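Local coordinates for protein pyridoxamine 5-phosphate-dependent dehydrase (Escherichia coli, PDB 3B8X) that removes the C3'-hydroxyl group from GDP-4-keto-6-deoxy-D-mannose through a combined transamination and deoxygenation, on the way to the O-antigen sugar L-colitose, at residues D81-P86 and T129-T134; T93-Q98 and K348-T353; T113-I118 and N140-D145. The protein carries 1 engineered substitution. All coordinates share one frame; numbering follows the deposited sequence.

From the N terminus, strand 82-86 comes first, then helix 91-99, then the loop 113-118. Strand 129-135 follows and pairs with strand 82-86 in interaction 1, which closes a loop of 42 residues. Residues 140-145 then fold back on the loop 113-118 in interaction 3, closing 21 residues. This contact crosses interaction 1, because its first segment lies inside that loop. Interaction 2 also crosses interaction 1: it starts on helix 91-99 but closes, after 249 residues, at 348-353, and interaction 3 is nested inside it. Interaction 1 joins two strands of the large sheet. Interaction 2 ties a helix to the loop leading into an outer strand. Interaction 3 joins two loops that follow strands.

Interaction 1: D81-P86 and T129-T134; sequences DEIIVP and TKAILT
CG of Lys130 lies over one face of the Asp81 carboxylate, 3.6 Å from CG of Asp81. The acid forms its salt bridge with Lys78. The two residues lie near the start of the pairing of strands 82-86 and 129-135, neighbours running parallel in the large mixed sheet of an aspartate aminotransferase-like fold. The carboxylate of Glu82 is approached by Thr129: OG1 of Thr129 is modelled 2.5 Å from OE2 of Glu82, too short for the length to be trusted. Lys105 of strand 103-107 forms a salt bridge with the same OE2. The Glu82 chain is extended, with CG anti to the backbone N (chi1 -178°), which brings the acid to Lys105 and near Thr129.

The backbone ladder begins at O of Glu82, which accepts from N of both Lys130 and Ala131. It continues from Ile84 N to Ala131 O and from Leu133 N to Ile84 O, 2.9 Å. On the sheet face covered by helix 91-99, CD1 of Ile83 presses tightly on CB of Ala131 at 3.3 Å. Ile84 and Ile132 occupy the other face. Pro86 has no N-H to continue the ladder. Its CD sits 3.3 Å from O of Leu133, a buried oxygen without a polar partner.

Interaction 2: T93-Q98 and K348-T353; sequences TYYPLQ and KYFDYT
Gln98 meets Phe350 and Tyr349 where helix 91-99 packs against the loop leading into strand 351-354, the outermost strand, within this chain, at one side of the large mixed sheet in this alpha/beta fold. The main interaction is CH-pi. CB of Gln98 sits over the centre of the Phe350 ring, 3.6 Å from the centroid. CG of Gln98 follows CB across the same ring, 3.8 Å from CD1 of Phe350.

Apolar contacts fill the far end of the ring. CZ of Phe350 comes within 4.1 Å of CB of Tyr94. It also lies at the edge of the Tyr95 ring, near its plane, 4.4 Å from CD1 of Tyr95. The Tyr94 ring itself leads away, and its OH bonds to O of Pro86.

The second subunit also takes part. OH of Tyr95 bonds to O of His217 of that subunit, and the Tyr349 ring meets Phe71 of that subunit edge to face. Pro247 of the second subunit packs on both Gln98 and Tyr349, so part of the contact is in the dimer interface.

One hydrogen bond joins the segments. The Gln98 side chain leaves the helix stretched at chi1 (180°), then folds at chi2, which turns the amide toward the loop. Its NE2 donates to O of Tyr349 over 3.2 Å, with an N-H...O angle of 143°. The donor stands 40° out of the carbonyl plane of Tyr349, and so not on a lone pair of that oxygen.

Interaction 3: T113-I118 and N140-D145; sequences TLNIDI and NPNNFD
The segments 113-118 and 140-145, both mostly irregular and each leading into a helix, pass each other with the CA atoms of Asn115 and Asn142 6.3 Å apart, and side-chain amides bridge them. Asn115 reaches across with its ND2, which donates to O of Asn140 over 2.8 Å. The bond is fairly straight, but the donor stands above the carbonyl plane. Water 1 accepts from this ND2 and donates to O of Pro141. OD1 of Asn115 takes N of Leu137, so both ends of the amide are held.

Asn140 answers in the reverse direction. Its ND2 donates to O of Thr113 over 3.1 Å, in the carbonyl plane and on a lone pair. Its OD1 accepts from N of Thr298.

The Asn142 amide is stacked on that of Asn115, with the planes 20° apart. OD1 of Asn142 lies 3.5 Å from CG2 of Ile116, and water 2 links it to O of Ile116. ND2 of Asn142 binds OD1 of Asn136 and O of Val135.

The first segment holds an ST turn, in which OG1 of Thr113 (chi1 66°) accepts from N of Asn115. Each segment supplies an N-cap: Asp117 for helix 118-124, and Asn143, whose OD1 accepts from N of Glu146 and weakly from N of Asp145. Loops leading from sheet strands into covering helices belong to the large alpha/beta domain of the aspartate aminotransferase (fold type I) family.

Interaction 1: D81-P86 and T129-T134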
loop_
_atom_site.group_PDB
_atom_site.type_symbol
_atom_site.label_atom_id
_atom_site.label_comp_id
_atom_site.label_asym_id
_atom_site.label_seq_id
_atom_site.Cartn_x
_atom_site.Cartn_y
_atom_site.Cartn_z
ATOM N N ASP B 81 -14.094 4.884 -18.643
ATOM C CA ASP B 81 -13.228 4.798 -19.822
ATOM C C ASP B 81 -12.845 3.346 -20.119
ATOM O O ASP B 81 -12.653 2.530 -19.209
ATOM C CB ASP B 81 -11.969 5.629 -19.643
ATOM C CG ASP B 81 -12.104 7.063 -20.166
ATOM O OD1 ASP B 81 -13.190 7.427 -20.678
ATOM O OD2 ASP B 81 -11.083 7.798 -20.090
ATOM N N GLU B 82 -12.715 3.016 -21.395
ATOM C CA GLU B 82 -12.364 1.643 -21.756
ATOM C C GLU B 82 -10.871 1.298 -21.772
ATOM O O GLU B 82 -10.064 1.965 -22.437
ATOM C CB GLU B 82 -13.002 1.217 -23.082
ATOM C CG GLU B 82 -12.672 -0.256 -23.456
ATOM C CD GLU B 82 -13.183 -0.660 -24.835
ATOM O OE1 GLU B 82 -14.427 -0.787 -24.969
ATOM O OE2 GLU B 82 -12.350 -0.810 -25.770
ATOM N N ILE B 83 -10.541 0.220 -21.052
ATOM C CA ILE B 83 -9.186 -0.331 -20.989
ATOM C C ILE B 83 -9.278 -1.856 -21.255
ATOM O O ILE B 83 -10.125 -2.574 -20.672
ATOM C CB ILE B 83 -8.424 0.014 -19.657
ATOM C CG1 ILE B 83 -7.011 -0.577 -19.666
ATOM C CG2 ILE B 83 -9.134 -0.529 -18.433
ATOM C CD1 ILE B 83 -5.941 0.316 -19.076
ATOM N N ILE B 84 -8.429 -2.327 -22.175
ATOM C CA ILE B 84 -8.376 -3.741 -22.572
ATOM C C ILE B 84 -7.187 -4.374 -21.818
ATOM O O ILE B 84 -6.135 -3.757 -21.660
ATOM C CB ILE B 84 -8.013 -3.841 -24.090
ATOM C CG1 ILE B 84 -9.194 -3.434 -24.973
ATOM C CG2 ILE B 84 -7.482 -5.225 -24.464
ATOM C CD1 ILE B 84 -8.775 -3.176 -26.407
ATOM N N VAL B 85 -7.371 -5.591 -21.324
ATOM C CA VAL B 85 -6.314 -6.316 -20.622
ATOM C C VAL B 85 -6.456 -7.772 -21.082
ATOM O O VAL B 85 -7.578 -8.197 -21.437
ATOM C CB VAL B 85 -6.614 -6.393 -19.103
ATOM C CG1 VAL B 85 -6.390 -5.058 -18.451
ATOM C CG2 VAL B 85 -8.031 -6.875 -18.870
ATOM N N PRO B 86 -5.368 -8.544 -21.003
ATOM C CA PRO B 86 -5.432 -9.989 -21.304
ATOM C C PRO B 86 -6.195 -10.692 -20.180
ATOM O O PRO B 86 -6.384 -10.149 -19.086
ATOM C CB PRO B 86 -3.958 -10.417 -21.290
ATOM C CG PRO B 86 -3.316 -9.455 -20.323
ATOM C CD PRO B 86 -4.003 -8.124 -20.634
ATOM N N THR B 129 -11.919 2.501 -27.110
ATOM C CA THR B 129 -10.729 2.002 -26.433
ATOM C C THR B 129 -9.812 3.165 -26.095
ATOM O O THR B 129 -9.326 3.854 -26.996
ATOM C CB THR B 129 -9.968 0.984 -27.299
ATOM O OG1 THR B 129 -10.844 -0.104 -27.622
ATOM C CG2 THR B 129 -8.766 0.481 -26.541
ATOM N N LYS B 130 -9.593 3.361 -24.790
ATOM C CA LYS B 130 -8.777 4.455 -24.268
ATOM C C LYS B 130 -7.354 4.005 -23.874
ATOM O O LYS B 130 -6.392 4.795 -23.922
ATOM C CB LYS B 130 -9.433 5.027 -23.004
ATOM C CG LYS B 130 -10.690 5.798 -23.255
ATOM C CD LYS B 130 -10.435 6.934 -24.245
ATOM C CE LYS B 130 -11.727 7.547 -24.773
ATOM N NZ LYS B 130 -11.588 9.020 -25.014
ATOM N N ALA B 131 -7.217 2.736 -23.504
ATOM C CA ALA B 131 -5.931 2.228 -23.069
ATOM C C ALA B 131 -5.792 0.727 -23.287
ATOM O O ALA B 131 -6.769 -0.004 -23.382
ATOM C CB ALA B 131 -5.778 2.528 -21.569
ATOM N N ILE B 132 -4.561 0.273 -23.270
ATOM C CA ILE B 132 -4.289 -1.143 -23.385
ATOM C C ILE B 132 -3.258 -1.450 -22.296
ATOM O O ILE B 132 -2.124 -0.982 -22.344
ATOM C CB ILE B 132 -3.674 -1.496 -24.753
ATOM C CG1 ILE B 132 -4.476 -0.860 -25.888
ATOM C CG2 ILE B 132 -3.582 -3.029 -24.938
ATOM C CD1 ILE B 132 -4.577 -1.752 -27.106
ATOM N N LEU B 133 -3.679 -2.223 -21.307
ATOM C CA LEU B 133 -2.784 -2.624 -20.221
ATOM C C LEU B 133 -2.213 -4.020 -20.566
ATOM O O LEU B 133 -2.829 -5.058 -20.335
ATOM C CB LEU B 133 -3.525 -2.655 -18.880
ATOM C CG LEU B 133 -2.699 -3.230 -17.728
ATOM C CD1 LEU B 133 -1.364 -2.483 -17.594
ATOM C CD2 LEU B 133 -3.447 -3.221 -16.426
ATOM N N THR B 134 -1.048 -4.008 -21.191
ATOM C CA THR B 134 -0.364 -5.214 -21.611
ATOM C C THR B 134 0.262 -5.795 -20.362
ATOM O O THR B 134 0.477 -5.090 -19.377
ATOM C CB THR B 134 0.750 -4.954 -22.703
ATOM O OG1 THR B 134 1.838 -4.118 -22.225
ATOM C CG2 THR B 134 0.124 -4.337 -23.955
#

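Interaction 2: T93-Q98 and K348-T353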
loop_
_atom_site.group_PDB
_atom_site.type_symbol
_atom_site.label_atom_id
_atom_site.label_comp_id
_atom_site.label_asym_id
_atom_site.label_seq_id
_atom_site.Cartn_x
_atom_site.Cartn_y
_atom_site.Cartn_z
ATOM N N THR B 93 -3.234 -6.784 -11.262
ATOM C CA THR B 93 -3.204 -6.142 -12.570
ATOM C C THR B 93 -4.645 -5.576 -12.747
ATOM O O THR B 93 -4.858 -4.414 -13.162
ATOM C CB THR B 93 -3.000 -7.130 -13.699
ATOM O OG1 THR B 93 -1.769 -7.821 -13.483
ATOM C CG2 THR B 93 -2.877 -6.348 -15.012
ATOM N N TYR B 94 -5.627 -6.380 -12.353
ATOM C CA TYR B 94 -7.048 -6.020 -12.497
ATOM C C TYR B 94 -7.744 -5.054 -11.502
ATOM O O TYR B 94 -8.599 -4.233 -11.892
ATOM C CB TYR B 94 -7.851 -7.321 -12.538
ATOM C CG TYR B 94 -7.376 -8.252 -13.626
ATOM C CD1 TYR B 94 -7.451 -7.884 -14.963
ATOM C CD2 TYR B 94 -6.817 -9.477 -13.301
ATOM C CE1 TYR B 94 -6.955 -8.733 -15.943
ATOM C CE2 TYR B 94 -6.365 -10.353 -14.258
ATOM C CZ TYR B 94 -6.460 -9.980 -15.581
ATOM O OH TYR B 94 -5.974 -10.851 -16.544
ATOM N N TYR B 95 -7.443 -5.187 -10.212
ATOM C CA TYR B 95 -8.173 -4.417 -9.191
ATOM C C TYR B 95 -8.157 -2.906 -9.351
ATOM O O TYR B 95 -9.190 -2.246 -9.148
ATOM C CB TYR B 95 -7.798 -4.843 -7.768
ATOM C CG TYR B 95 -7.931 -6.346 -7.404
ATOM C CD1 TYR B 95 -8.915 -7.182 -7.949
ATOM C CD2 TYR B 95 -7.031 -6.923 -6.518
ATOM C CE1 TYR B 95 -9.003 -8.537 -7.578
ATOM C CE2 TYR B 95 -7.122 -8.244 -6.144
ATOM C CZ TYR B 95 -8.090 -9.051 -6.683
ATOM O OH TYR B 95 -8.172 -10.355 -6.229
ATOM N N PRO B 96 -6.960 -2.339 -9.559
ATOM C CA PRO B 96 -6.869 -0.877 -9.653
ATOM C C PRO B 96 -7.829 -0.430 -10.773
ATOM O O PRO B 96 -8.301 0.684 -10.804
ATOM C CB PRO B 96 -5.400 -0.622 -10.059
ATOM C CG PRO B 96 -4.650 -1.874 -9.640
ATOM C CD PRO B 96 -5.656 -3.016 -9.708
ATOM N N LEU B 97 -8.133 -1.309 -11.709
ATOM C CA LEU B 97 -8.967 -0.892 -12.826
ATOM C C LEU B 97 -10.338 -0.667 -12.285
ATOM O O LEU B 97 -10.969 0.357 -12.526
ATOM C CB LEU B 97 -8.950 -1.953 -13.934
ATOM C CG LEU B 97 -7.590 -2.372 -14.512
ATOM C CD1 LEU B 97 -7.824 -3.290 -15.702
ATOM C CD2 LEU B 97 -6.751 -1.145 -14.954
ATOM N N GLN B 98 -10.786 -1.607 -11.471
ATOM C CA GLN B 98 -12.123 -1.494 -10.892
ATOM C C GLN B 98 -12.115 -0.421 -9.835
ATOM O O GLN B 98 -13.136 0.186 -9.580
ATOM C CB GLN B 98 -12.455 -2.786 -10.164
ATOM C CG GLN B 98 -13.835 -2.824 -9.495
ATOM C CD GLN B 98 -13.833 -2.320 -8.050
ATOM O OE1 GLN B 98 -12.795 -2.211 -7.392
ATOM N NE2 GLN B 98 -15.018 -1.929 -7.578
ATOM N N LYS B 348 -18.117 -9.423 -9.909
ATOM C CA LYS B 348 -19.354 -8.734 -9.613
ATOM C C LYS B 348 -19.178 -7.274 -9.267
ATOM O O LYS B 348 -20.151 -6.517 -9.338
ATOM C CB LYS B 348 -20.207 -9.456 -8.574
ATOM C CG LYS B 348 -19.652 -9.543 -7.148
ATOM C CD LYS B 348 -20.836 -9.837 -6.217
ATOM C CE LYS B 348 -20.441 -10.324 -4.836
ATOM N NZ LYS B 348 -21.610 -10.957 -4.156
ATOM N N TYR B 349 -17.949 -6.871 -8.948
ATOM C CA TYR B 349 -17.681 -5.488 -8.571
ATOM C C TYR B 349 -17.158 -4.680 -9.753
ATOM O O TYR B 349 -16.925 -3.472 -9.646
ATOM C CB TYR B 349 -16.693 -5.435 -7.397
ATOM C CG TYR B 349 -17.112 -6.267 -6.209
ATOM C CD1 TYR B 349 -16.532 -7.473 -5.946
ATOM C CD2 TYR B 349 -18.096 -5.814 -5.315
ATOM C CE1 TYR B 349 -16.899 -8.223 -4.834
ATOM C CE2 TYR B 349 -18.489 -6.583 -4.201
ATOM C CZ TYR B 349 -17.876 -7.796 -3.970
ATOM O OH TYR B 349 -18.289 -8.539 -2.872
ATOM N N PHE B 350 -16.963 -5.363 -10.875
ATOM C CA PHE B 350 -16.436 -4.727 -12.077
ATOM C C PHE B 350 -17.506 -4.295 -13.066
ATOM O O PHE B 350 -18.566 -4.890 -13.146
ATOM C CB PHE B 350 -15.558 -5.727 -12.841
ATOM C CG PHE B 350 -14.164 -5.848 -12.318
ATOM C CD1 PHE B 350 -13.937 -6.301 -11.033
ATOM C CD2 PHE B 350 -13.072 -5.528 -13.128
ATOM C CE1 PHE B 350 -12.638 -6.427 -10.563
ATOM C CE2 PHE B 350 -11.739 -5.624 -12.641
ATOM C CZ PHE B 350 -11.539 -6.083 -11.363
ATOM N N ASP B 351 -17.122 -3.348 -13.914
ATOM C CA ASP B 351 -17.899 -2.915 -15.054
ATOM C C ASP B 351 -17.014 -3.461 -16.187
ATOM O O ASP B 351 -16.008 -2.867 -16.528
ATOM C CB ASP B 351 -17.933 -1.382 -15.094
ATOM C CG ASP B 351 -18.377 -0.847 -16.442
ATOM O OD1 ASP B 351 -19.033 -1.612 -17.168
ATOM O OD2 ASP B 351 -18.073 0.316 -16.791
ATOM N N TYR B 352 -17.332 -4.625 -16.723
ATOM C CA TYR B 352 -16.455 -5.178 -17.743
ATOM C C TYR B 352 -17.221 -5.912 -18.805
ATOM O O TYR B 352 -18.394 -6.237 -18.643
ATOM C CB TYR B 352 -15.534 -6.223 -17.122
ATOM C CG TYR B 352 -16.258 -7.501 -16.733
ATOM C CD1 TYR B 352 -16.081 -8.686 -17.445
ATOM C CD2 TYR B 352 -17.080 -7.529 -15.614
ATOM C CE1 TYR B 352 -16.728 -9.865 -17.057
ATOM C CE2 TYR B 352 -17.745 -8.694 -15.209
ATOM C CZ TYR B 352 -17.569 -9.853 -15.945
ATOM O OH TYR B 352 -18.256 -10.976 -15.539
ATOM N N THR B 353 -16.495 -6.269 -19.851
ATOM C CA THR B 353 -17.056 -7.042 -20.943
ATOM C C THR B 353 -15.976 -8.016 -21.398
ATOM O O THR B 353 -14.804 -7.867 -21.072
ATOM C CB THR B 353 -17.390 -6.124 -22.162
ATOM O OG1 THR B 353 -18.100 -6.868 -23.158
ATOM C CG2 THR B 353 -16.127 -5.593 -22.780
#

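Interaction 3: T113-I118 and N140-D145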
loop_
_atom_site.group_PDB
_atom_site.type_symbol
_atom_site.label_atom_id
_atom_site.label_comp_id
_atom_site.label_asym_id
_atom_site.label_seq_id
_atom_site.Cartn_x
_atom_site.Cartn_y
_atom_site.Cartn_z
ATOM N N THR B 113 2.306 -18.110 -26.595
ATOM C CA THR B 113 3.085 -17.097 -25.885
ATOM C C THR B 113 2.644 -16.808 -24.449
ATOM O O THR B 113 3.438 -16.275 -23.661
ATOM C CB THR B 113 3.044 -15.770 -26.568
ATOM O OG1 THR B 113 1.714 -15.265 -26.501
ATOM C CG2 THR B 113 3.493 -15.919 -27.989
ATOM N N LEU B 114 1.381 -17.142 -24.158
ATOM C CA LEU B 114 0.703 -16.896 -22.874
ATOM C C LEU B 114 0.330 -15.458 -22.738
ATOM O O LEU B 114 -0.310 -15.091 -21.760
ATOM C CB LEU B 114 1.532 -17.312 -21.644
ATOM C CG LEU B 114 2.044 -18.765 -21.620
ATOM C CD1 LEU B 114 2.630 -19.035 -20.243
ATOM C CD2 LEU B 114 0.928 -19.757 -22.002
ATOM N N ASN B 115 0.691 -14.659 -23.742
ATOM C CA ASN B 115 0.342 -13.218 -23.753
ATOM C C ASN B 115 -0.946 -12.960 -24.552
ATOM O O ASN B 115 -1.520 -13.912 -25.130
ATOM C CB ASN B 115 1.521 -12.373 -24.244
ATOM C CG ASN B 115 2.663 -12.337 -23.240
ATOM O OD1 ASN B 115 2.459 -12.460 -22.037
ATOM N ND2 ASN B 115 3.866 -12.200 -23.735
ATOM N N ILE B 116 -1.457 -11.727 -24.468
ATOM C CA ILE B 116 -2.712 -11.346 -25.117
ATOM C C ILE B 116 -2.677 -11.758 -26.609
ATOM O O ILE B 116 -1.663 -11.625 -27.265
ATOM C CB ILE B 116 -2.931 -9.831 -25.019
ATOM C CG1 ILE B 116 -4.380 -9.440 -25.405
ATOM C CG2 ILE B 116 -1.928 -9.158 -25.877
ATOM C CD1 ILE B 116 -4.855 -8.101 -24.874
ATOM N N ASP B 117 -3.769 -12.327 -27.079
ATOM C CA ASP B 117 -3.813 -12.771 -28.440
ATOM C C ASP B 117 -3.792 -11.590 -29.364
ATOM O O ASP B 117 -4.675 -10.747 -29.336
ATOM C CB ASP B 117 -5.060 -13.580 -28.682
ATOM C CG ASP B 117 -5.038 -14.192 -30.032
ATOM O OD1 ASP B 117 -4.062 -14.895 -30.318
ATOM O OD2 ASP B 117 -5.909 -13.882 -30.845
ATOM N N ILE B 118 -2.773 -11.508 -30.193
ATOM C CA ILE B 118 -2.687 -10.372 -31.078
ATOM C C ILE B 118 -3.882 -10.193 -31.994
ATOM O O ILE B 118 -4.502 -9.121 -32.052
ATOM C CB ILE B 118 -1.422 -10.445 -31.860
ATOM C CG1 ILE B 118 -0.281 -10.313 -30.861
ATOM C CG2 ILE B 118 -1.441 -9.393 -32.987
ATOM C CD1 ILE B 118 -0.132 -8.896 -30.312
ATOM N N ASN B 140 7.939 -13.382 -20.579
ATOM C CA ASN B 140 7.784 -13.192 -22.008
ATOM C C ASN B 140 7.207 -11.836 -22.368
ATOM O O ASN B 140 6.021 -11.586 -22.088
ATOM C CB ASN B 140 6.841 -14.273 -22.529
ATOM C CG ASN B 140 7.191 -14.752 -23.932
ATOM O OD1 ASN B 140 8.341 -14.618 -24.390
ATOM N ND2 ASN B 140 6.198 -15.360 -24.611
ATOM N N PRO B 141 7.980 -11.004 -23.077
ATOM C CA PRO B 141 7.438 -9.703 -23.501
ATOM C C PRO B 141 6.397 -9.878 -24.608
ATOM O O PRO B 141 6.428 -10.838 -25.404
ATOM C CB PRO B 141 8.653 -8.988 -24.117
ATOM C CG PRO B 141 9.571 -10.084 -24.607
ATOM C CD PRO B 141 9.245 -11.337 -23.767
ATOM N N ASN B 142 5.505 -8.901 -24.689
ATOM C CA ASN B 142 4.519 -8.888 -25.767
ATOM C C ASN B 142 5.233 -8.504 -27.045
ATOM O O ASN B 142 6.339 -7.963 -26.994
ATOM C CB ASN B 142 3.482 -7.808 -25.478
ATOM C CG ASN B 142 2.478 -8.263 -24.496
ATOM O OD1 ASN B 142 1.448 -8.792 -24.915
ATOM N ND2 ASN B 142 2.841 -8.256 -23.181
ATOM N N ASN B 143 4.602 -8.719 -28.194
ATOM C CA ASN B 143 5.245 -8.249 -29.395
ATOM C C ASN B 143 4.766 -6.840 -29.594
ATOM O O ASN B 143 3.675 -6.612 -30.106
ATOM C CB ASN B 143 4.970 -9.130 -30.619
ATOM C CG ASN B 143 5.521 -8.513 -31.879
ATOM O OD1 ASN B 143 5.661 -7.298 -31.947
ATOM N ND2 ASN B 143 5.865 -9.330 -32.867
ATOM N N PHE B 144 5.560 -5.899 -29.116
ATOM C CA PHE B 144 5.195 -4.491 -29.136
ATOM C C PHE B 144 5.047 -3.864 -30.516
ATOM O O PHE B 144 4.282 -2.931 -30.690
ATOM C CB PHE B 144 6.029 -3.678 -28.143
ATOM C CG PHE B 144 5.699 -4.006 -26.713
ATOM C CD1 PHE B 144 6.534 -4.807 -25.947
ATOM C CD2 PHE B 144 4.488 -3.580 -26.175
ATOM C CE1 PHE B 144 6.173 -5.162 -24.624
ATOM C CE2 PHE B 144 4.142 -3.887 -24.857
ATOM C CZ PHE B 144 4.961 -4.692 -24.103
ATOM N N ASP B 145 5.708 -4.457 -31.504
ATOM C CA ASP B 145 5.558 -3.994 -32.886
ATOM C C ASP B 145 4.119 -4.259 -33.300
ATOM O O ASP B 145 3.395 -3.361 -33.748
ATOM C CB ASP B 145 6.461 -4.822 -33.802
ATOM C CG ASP B 145 7.913 -4.382 -33.746
ATOM O OD1 ASP B 145 8.184 -3.277 -33.233
ATOM O OD2 ASP B 145 8.790 -5.148 -34.205
HETATM O O HOH W 1 4.581 -12.472 -26.814
HETATM O O HOH W 2 0.654 -10.102 -27.254
#